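Local atomic coordinates of phosphate transporter (Thermotoga maritima MSB8, PDB entry 6L85), a protein that probably imports inorganic phosphate across the membrane of this thermophile, driven by sodium, as a bacterial relative of the human SLC20 carriers. Residues V38-E49 and S297-M308. Numbering follows the deposited sequence.
Sequences VRQAALIAMFLE and SLGVFFLGQKVM
An antiparallel helix pair of the transporter's helical core, joined by knobs-into-holes packing, brings Met46 and Phe301 together: helix 38-49 runs against helix 297-302 at 175°, the axes 8.6 Å apart. Each of the two is a knob in the other's helix. Met46 enters among Ser297, Leu298, Val300 and Phe301, and its SD lies 3.6 Å from Phe301 CB and obliquely beside the ring, a Met-aromatic contact. Phe301 chi1 of -175° swings CG opposite the backbone N and carries the ring in among Arg39, Ala42, Leu43 and Met46. Leu43 CD2 runs alongside the ring, while over one face of the Arg39 guanidinium, toward its rim, lies Phe301 CZ, the planes 49° apart, with Arg39 NE 3.8 Å from Phe301 CE1. Close approach at the Met46 end lets Ser297 OG donate to Met46 O (2.6 Å), in the carbonyl plane and on a lone pair. Val300 CG1 rests against Ala42 O and lies 3.9 Å from Ala45 CB. Past the break at Leu303, Gln305 turns back: NE2 bonds Phe301 O at 2.9 Å, nearly straight, CG rests on Ala42 CB, and OE1 lies 3.6 Å from Val38 CG1. Cut back to an alanine, Gln305 would probably leave Phe301 O without this side-chain donor and a gap beside Val38 and Ala42. Met308 lays SD against Ala41 CB and CE against Val38 CG1. Helix 231-258 packs on Ala45, and its His254 bonds Glu49 OE1; helix 2-32 backs Ala41 and Val300, while Phe215 and Phe219 of the second subunit meet the Phe301 ring, placing this pair at the dimer interface.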
loop_
_atom_site.group_PDB
_atom_site.type_symbol
_atom_site.label_atom_id
_atom_site.label_comp_id
_atom_site.label_asym_id
_atom_site.label_seq_id
_atom_site.Cartn_x
_atom_site.Cartn_y
_atom_site.Cartn_z
ATOM N N VAL B 38 -16.567 8.664 13.742
ATOM C CA VAL B 38 -16.525 7.243 14.069
ATOM C C VAL B 38 -16.627 6.397 12.803
ATOM O O VAL B 38 -15.857 5.451 12.609
ATOM C CB VAL B 38 -17.648 6.911 15.071
ATOM C CG1 VAL B 38 -17.809 5.405 15.220
ATOM C CG2 VAL B 38 -17.364 7.574 16.427
ATOM N N ARG B 39 -17.568 6.737 11.920
ATOM C CA ARG B 39 -17.790 5.971 10.695
ATOM C C ARG B 39 -16.566 6.003 9.781
ATOM O O ARG B 39 -16.157 4.968 9.223
ATOM C CB ARG B 39 -19.022 6.524 9.975
ATOM C CG ARG B 39 -19.118 6.177 8.494
ATOM C CD ARG B 39 -19.197 4.668 8.258
ATOM N NE ARG B 39 -20.535 4.114 8.465
ATOM C CZ ARG B 39 -21.485 4.078 7.536
ATOM N NH1 ARG B 39 -21.250 4.567 6.319
ATOM N NH2 ARG B 39 -22.670 3.549 7.824
ATOM N N GLN B 40 -15.970 7.185 9.606
ATOM C CA GLN B 40 -14.748 7.279 8.817
ATOM C C GLN B 40 -13.637 6.467 9.463
ATOM O O GLN B 40 -12.892 5.755 8.776
ATOM C CB GLN B 40 -14.318 8.740 8.672
ATOM C CG GLN B 40 -15.339 9.646 8.001
ATOM C CD GLN B 40 -14.882 11.092 7.959
ATOM O OE1 GLN B 40 -14.483 11.669 8.972
ATOM N NE2 GLN B 40 -14.929 11.683 6.774
ATOM N N ALA B 41 -13.482 6.615 10.785
ATOM C CA ALA B 41 -12.473 5.860 11.519
ATOM C C ALA B 41 -12.632 4.372 11.258
ATOM O O ALA B 41 -11.646 3.669 11.010
ATOM C CB ALA B 41 -12.569 6.157 13.018
ATOM N N ALA B 42 -13.877 3.890 11.252
ATOM C CA ALA B 42 -14.122 2.470 11.026
ATOM C C ALA B 42 -13.702 2.047 9.618
ATOM O O ALA B 42 -13.066 1.003 9.447
ATOM C CB ALA B 42 -15.593 2.145 11.286
ATOM N N LEU B 43 -14.032 2.849 8.594
ATOM C CA LEU B 43 -13.682 2.453 7.220
ATOM C C LEU B 43 -12.165 2.436 7.004
ATOM O O LEU B 43 -11.598 1.489 6.399
ATOM C CB LEU B 43 -14.365 3.390 6.220
ATOM C CG LEU B 43 -15.896 3.321 6.229
ATOM C CD1 LEU B 43 -16.557 4.477 5.422
ATOM C CD2 LEU B 43 -16.384 1.964 5.749
ATOM N N ILE B 44 -11.490 3.477 7.502
ATOM C CA ILE B 44 -10.034 3.518 7.424
ATOM C C ILE B 44 -9.433 2.301 8.115
ATOM O O ILE B 44 -8.570 1.605 7.551
ATOM C CB ILE B 44 -9.488 4.822 8.033
ATOM C CG1 ILE B 44 -10.117 6.046 7.378
ATOM C CG2 ILE B 44 -7.974 4.873 7.899
ATOM C CD1 ILE B 44 -9.659 7.349 7.985
ATOM N N ALA B 45 -9.880 2.026 9.351
ATOM C CA ALA B 45 -9.314 0.908 10.107
ATOM C C ALA B 45 -9.555 -0.399 9.386
ATOM O O ALA B 45 -8.702 -1.282 9.402
ATOM C CB ALA B 45 -9.906 0.847 11.513
ATOM N N MET B 46 -10.722 -0.542 8.748
ATOM C CA MET B 46 -11.016 -1.751 7.988
ATOM C C MET B 46 -9.918 -2.037 6.986
ATOM O O MET B 46 -9.462 -3.179 6.851
ATOM C CB MET B 46 -12.348 -1.607 7.260
ATOM C CG MET B 46 -13.539 -1.886 8.132
ATOM S SD MET B 46 -15.033 -1.850 7.135
ATOM C CE MET B 46 -15.170 -3.573 6.670
ATOM N N PHE B 47 -9.488 -1.005 6.263
ATOM C CA PHE B 47 -8.440 -1.262 5.276
ATOM C C PHE B 47 -7.076 -1.495 5.936
ATOM O O PHE B 47 -6.339 -2.411 5.544
ATOM C CB PHE B 47 -8.370 -0.128 4.251
ATOM C CG PHE B 47 -7.949 -0.599 2.899
ATOM C CD1 PHE B 47 -6.601 -0.783 2.599
ATOM C CD2 PHE B 47 -8.899 -0.925 1.938
ATOM C CE1 PHE B 47 -6.207 -1.252 1.348
ATOM C CE2 PHE B 47 -8.518 -1.388 0.696
ATOM C CZ PHE B 47 -7.165 -1.558 0.398
ATOM N N LEU B 48 -6.739 -0.703 6.964
ATOM C CA LEU B 48 -5.389 -0.744 7.526
ATOM C C LEU B 48 -5.149 -1.992 8.388
ATOM O O LEU B 48 -4.044 -2.554 8.367
ATOM C CB LEU B 48 -5.113 0.534 8.321
ATOM C CG LEU B 48 -4.465 1.718 7.587
ATOM C CD1 LEU B 48 -3.125 1.352 6.939
ATOM C CD2 LEU B 48 -5.412 2.282 6.552
ATOM N N GLU B 49 -6.160 -2.435 9.154
ATOM C CA GLU B 49 -6.053 -3.673 9.924
ATOM C C GLU B 49 -5.804 -4.855 8.990
ATOM O O GLU B 49 -4.935 -5.706 9.246
ATOM C CB GLU B 49 -7.342 -3.924 10.724
ATOM C CG GLU B 49 -7.707 -2.908 11.792
ATOM C CD GLU B 49 -6.931 -3.161 13.069
ATOM O OE1 GLU B 49 -6.455 -4.304 13.232
ATOM O OE2 GLU B 49 -6.776 -2.231 13.884
ATOM N N SER B 297 -11.676 -6.715 10.232
ATOM C CA SER B 297 -12.298 -5.581 9.536
ATOM C C SER B 297 -13.804 -5.533 9.775
ATOM O O SER B 297 -14.378 -4.471 10.063
ATOM C CB SER B 297 -12.017 -5.672 8.035
ATOM O OG SER B 297 -10.667 -5.327 7.784
ATOM N N LEU B 298 -14.462 -6.681 9.651
ATOM C CA LEU B 298 -15.904 -6.715 9.837
ATOM C C LEU B 298 -16.278 -6.426 11.291
ATOM O O LEU B 298 -17.267 -5.734 11.555
ATOM C CB LEU B 298 -16.444 -8.062 9.340
ATOM C CG LEU B 298 -16.533 -8.211 7.804
ATOM C CD1 LEU B 298 -16.923 -9.618 7.371
ATOM C CD2 LEU B 298 -17.519 -7.214 7.169
ATOM N N GLY B 299 -15.480 -6.901 12.255
ATOM C CA GLY B 299 -15.740 -6.560 13.643
ATOM C C GLY B 299 -15.553 -5.079 13.913
ATOM O O GLY B 299 -16.295 -4.479 14.695
ATOM N N VAL B 300 -14.549 -4.470 13.279
ATOM C CA VAL B 300 -14.362 -3.031 13.415
ATOM C C VAL B 300 -15.607 -2.305 12.942
ATOM O O VAL B 300 -16.096 -1.381 13.604
ATOM C CB VAL B 300 -13.130 -2.560 12.621
ATOM C CG1 VAL B 300 -13.243 -1.025 12.327
ATOM C CG2 VAL B 300 -11.847 -2.894 13.345
ATOM N N PHE B 301 -16.150 -2.727 11.795
ATOM C CA PHE B 301 -17.276 -1.996 11.223
ATOM C C PHE B 301 -18.587 -2.246 11.965
ATOM O O PHE B 301 -19.352 -1.308 12.189
ATOM C CB PHE B 301 -17.461 -2.345 9.748
ATOM C CG PHE B 301 -18.525 -1.526 9.076
ATOM C CD1 PHE B 301 -18.281 -0.204 8.716
ATOM C CD2 PHE B 301 -19.778 -2.058 8.837
ATOM C CE1 PHE B 301 -19.277 0.572 8.090
ATOM C CE2 PHE B 301 -20.785 -1.297 8.209
ATOM C CZ PHE B 301 -20.531 0.020 7.832
ATOM N N PHE B 302 -18.894 -3.491 12.307
ATOM C CA PHE B 302 -20.211 -3.789 12.849
ATOM C C PHE B 302 -20.306 -3.675 14.359
ATOM O O PHE B 302 -21.424 -3.571 14.884
ATOM C CB PHE B 302 -20.658 -5.191 12.452
ATOM C CG PHE B 302 -21.110 -5.295 11.023
ATOM C CD1 PHE B 302 -22.281 -4.670 10.601
ATOM C CD2 PHE B 302 -20.365 -6.016 10.102
ATOM C CE1 PHE B 302 -22.698 -4.764 9.278
ATOM C CE2 PHE B 302 -20.772 -6.121 8.784
ATOM C CZ PHE B 302 -21.942 -5.492 8.366
ATOM N N LEU B 303 -19.196 -3.729 15.082
ATOM C CA LEU B 303 -19.355 -3.709 16.529
ATOM C C LEU B 303 -18.412 -2.726 17.213
ATOM O O LEU B 303 -18.749 -2.178 18.267
ATOM C CB LEU B 303 -19.191 -5.132 17.079
ATOM C CG LEU B 303 -19.426 -5.321 18.579
ATOM C CD1 LEU B 303 -20.745 -4.660 19.015
ATOM C CD2 LEU B 303 -19.399 -6.809 18.947
ATOM N N GLY B 304 -17.237 -2.481 16.627
ATOM C CA GLY B 304 -16.273 -1.588 17.251
ATOM C C GLY B 304 -16.746 -0.158 17.312
ATOM O O GLY B 304 -16.237 0.634 18.124
ATOM N N GLN B 305 -17.767 0.158 16.513
ATOM C CA GLN B 305 -18.352 1.481 16.366
ATOM C C GLN B 305 -19.178 1.782 17.611
ATOM O O GLN B 305 -20.106 2.598 17.562
ATOM C CB GLN B 305 -19.217 1.551 15.087
ATOM C CG GLN B 305 -18.446 1.802 13.770
ATOM C CD GLN B 305 -19.317 2.392 12.638
ATOM O OE1 GLN B 305 -19.593 3.588 12.613
ATOM N NE2 GLN B 305 -19.717 1.556 11.690
ATOM N N LYS B 306 -18.905 1.054 18.708
ATOM C CA LYS B 306 -19.489 1.334 20.018
ATOM C C LYS B 306 -18.434 1.612 21.085
ATOM O O LYS B 306 -18.440 2.697 21.677
ATOM C CB LYS B 306 -20.407 0.173 20.426
ATOM C CG LYS B 306 -21.810 0.239 19.780
ATOM C CD LYS B 306 -21.809 -0.259 18.336
ATOM C CE LYS B 306 -23.174 -0.060 17.678
ATOM N NZ LYS B 306 -23.414 1.357 17.231
ATOM N N VAL B 307 -17.491 0.695 21.321
ATOM C CA VAL B 307 -16.448 0.911 22.330
ATOM C C VAL B 307 -15.445 1.985 21.900
ATOM O O VAL B 307 -14.773 2.601 22.758
ATOM C CB VAL B 307 -15.787 -0.451 22.621
ATOM C CG1 VAL B 307 -15.459 -1.134 21.307
ATOM C CG2 VAL B 307 -14.543 -0.328 23.520
ATOM N N MET B 308 -15.349 2.253 20.589
ATOM C CA MET B 308 -14.503 3.347 20.120
ATOM C C MET B 308 -14.967 4.687 20.690
ATOM O O MET B 308 -14.173 5.428 21.285
ATOM C CB MET B 308 -14.497 3.380 18.589
ATOM C CG MET B 308 -13.299 4.039 17.966
ATOM S SD MET B 308 -13.497 4.190 16.178
ATOM C CE MET B 308 -14.798 3.006 15.771
#